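Local coordinates for nuclear receptor corepressor 2 (PDB 4A69), which is a nuclear receptor corepressor, also called SMRT, and binds an inositol tetrakisphosphate through a Myb-like helical domain, at residues R74-V77 against A78-V81. Sequence-based numbering, arbitrary orientation.
Sequences RKTV and AECV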
ATOM      1  N   ARG C  74      19.384  -0.863  25.861  1.00 43.06           N
ATOM      2  CA  ARG C  74      19.183   0.373  25.113  1.00 46.05           C
ATOM      3  C   ARG C  74      18.743   0.157  23.654  1.00 42.41           C
ATOM      4  O   ARG C  74      18.950   1.015  22.793  1.00 44.28           O
ATOM      5  CB  ARG C  74      20.398   1.307  25.239  1.00 50.38           C
ATOM      6  CG  ARG C  74      20.162   2.734  24.730  1.00 58.00           C
ATOM      7  CD  ARG C  74      18.938   3.427  25.345  1.00 61.77           C
ATOM      8  NE  ARG C  74      19.207   3.946  26.688  1.00 64.47           N
ATOM      9  CZ  ARG C  74      19.793   5.116  26.947  1.00 65.68           C
ATOM     10  NH1 ARG C  74      20.179   5.913  25.956  1.00 64.37           N
ATOM     11  NH2 ARG C  74      19.998   5.491  28.205  1.00 67.50           N
ATOM     12  N   LYS C  75      18.119  -0.986  23.388  1.00 37.53           N
ATOM     13  CA  LYS C  75      17.542  -1.242  22.071  1.00 34.59           C
ATOM     14  C   LYS C  75      16.073  -1.685  22.187  1.00 31.47           C
ATOM     15  O   LYS C  75      15.754  -2.621  22.913  1.00 31.03           O
ATOM     16  CB  LYS C  75      18.389  -2.255  21.268  1.00 34.07           C
ATOM     17  CG  LYS C  75      19.794  -1.781  20.879  1.00 34.73           C
ATOM     18  CD  LYS C  75      19.779  -0.463  20.105  1.00 34.84           C
ATOM     19  CE  LYS C  75      21.161  -0.034  19.623  1.00 36.22           C
ATOM     20  NZ  LYS C  75      22.117   0.380  20.687  1.00 34.42           N
ATOM     21  N   THR C  76      15.190  -0.981  21.484  1.00 29.97           N
ATOM     22  CA  THR C  76      13.763  -1.330  21.407  1.00 27.89           C
ATOM     23  C   THR C  76      13.504  -2.306  20.270  1.00 26.27           C
ATOM     24  O   THR C  76      14.362  -2.528  19.415  1.00 26.61           O
ATOM     25  CB  THR C  76      12.876  -0.103  21.109  1.00 27.81           C
ATOM     26  OG1 THR C  76      13.317   0.521  19.894  1.00 27.44           O
ATOM     27  CG2 THR C  76      12.894   0.896  22.255  1.00 27.39           C
ATOM     28  N   VAL C  77      12.301  -2.863  20.247  1.00 25.17           N
ATOM     29  CA  VAL C  77      11.913  -3.800  19.197  1.00 25.48           C
ATOM     30  C   VAL C  77      12.035  -3.197  17.772  1.00 24.43           C
ATOM     31  O   VAL C  77      12.477  -3.891  16.854  1.00 25.49           O
ATOM     32  CB  VAL C  77      10.536  -4.451  19.510  1.00 25.67           C
ATOM     33  CG1 VAL C  77       9.468  -3.391  19.730  1.00 27.10           C
ATOM     34  CG2 VAL C  77      10.120  -5.426  18.421  1.00 25.41           C
ATOM     35  N   ALA C  78      11.707  -1.912  17.600  1.00 22.95           N
ATOM     36  CA  ALA C  78      11.836  -1.245  16.287  1.00 23.09           C
ATOM     37  C   ALA C  78      13.295  -1.086  15.839  1.00 24.06           C
ATOM     38  O   ALA C  78      13.595  -1.207  14.645  1.00 24.12           O
ATOM     39  CB  ALA C  78      11.135   0.111  16.276  1.00 20.82           C
ATOM     40  N   GLU C  79      14.189  -0.800  16.790  1.00 23.34           N
ATOM     41  CA  GLU C  79      15.620  -0.692  16.480  1.00 24.98           C
ATOM     42  C   GLU C  79      16.172  -2.055  16.064  1.00 24.55           C
ATOM     43  O   GLU C  79      16.973  -2.141  15.137  1.00 24.98           O
ATOM     44  CB  GLU C  79      16.401  -0.089  17.657  1.00 25.72           C
ATOM     45  CG  GLU C  79      15.999   1.351  17.959  1.00 27.36           C
ATOM     46  CD  GLU C  79      16.633   1.902  19.221  1.00 29.99           C
ATOM     47  OE1 GLU C  79      16.477   1.277  20.294  1.00 30.49           O
ATOM     48  OE2 GLU C  79      17.278   2.975  19.143  1.00 30.53           O
ATOM     49  N   CYS C  80      15.711  -3.113  16.733  1.00 24.51           N
ATOM     50  CA  CYS C  80      16.058  -4.491  16.368  1.00 24.98           C
ATOM     51  C   CYS C  80      15.629  -4.847  14.942  1.00 24.30           C
ATOM     52  O   CYS C  80      16.420  -5.427  14.191  1.00 23.67           O
ATOM     53  CB  CYS C  80      15.449  -5.491  17.348  1.00 26.36           C
ATOM     54  SG  CYS C  80      16.234  -5.449  18.968  1.00 29.83           S
ATOM     55  N   VAL C  81      14.377  -4.529  14.585  1.00 23.50           N
ATOM     56  CA  VAL C  81      13.909  -4.681  13.193  1.00 21.64           C
ATOM     57  C   VAL C  81      14.845  -3.917  12.243  1.00 21.87           C
ATOM     58  O   VAL C  81      15.297  -4.477  11.251  1.00 21.91           O
ATOM     59  CB  VAL C  81      12.432  -4.225  12.975  1.00 20.51           C
ATOM     60  CG1 VAL C  81      12.046  -4.263  11.499  1.00 19.39           C
ATOM     61  CG2 VAL C  81      11.454  -5.069  13.775  1.00 19.50           C
TER
HETATM   62  O   HOH W   1      16.655   2.671  22.436  1.00 33.89           O
HETATM   63  O   HOH W   2      10.004  -0.007  19.293  1.00 29.69           O
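Thr76 and Glu79 form a capping box at the start of helix 77-87 in the Myb-like, helix-turn-helix-related domain, Thr76 being the N-cap. One half rests on a nearly straight bond: Thr76 N reaches Glu79 OE1 at 2.9 Å with 166° at the hydrogen, using the anti lone pair of that oxygen. The other half is weak, Glu79 N lying 3.5 Å from Thr76 OG1. Glu79 gets there with CG anti to its carbonyl carbon (chi1 -64°) and the chain extended beyond (chi2 173°), which carries the carboxylate back past the first turn; on the way it passes slantwise by Thr76 OG1, with Glu79 CG 3.4 Å from that hydroxyl oxygen. Shortening this glutamate to an alanine would probably leave Thr76 N without its carboxylate acceptor and a bridging water without one of its two acceptors.

The tight side is the inner one, where Cys80 is buried and packs on Ile68 and Ala69 of helix 65-70. Its N donates to Thr76 O at 3.1 Å, and Val81 N to Val77 O likewise opens the helical bond pattern. Lys75 runs across the Glu79 side chain at about a right angle, CD 3.7 Å from Glu79 OE1, but its ammonium turns away to a salt bridge with Glu50 and a cation-pi contact with Trp46. The two charged ends therefore do not pair: Lys75 NZ stays 5.7 Å from Glu79 OE2.

Around the cap itself the contact is looser and hydrated, although a chain of another protein touches Val77, Ala78 and Val81. Thr76 is exposed, and Ala78 N donates to a water that approaches Thr76 OG1 only weakly. A second water donates to both Arg74 O and Glu79 OE1, lying 2.6 Å from Glu79 OE1.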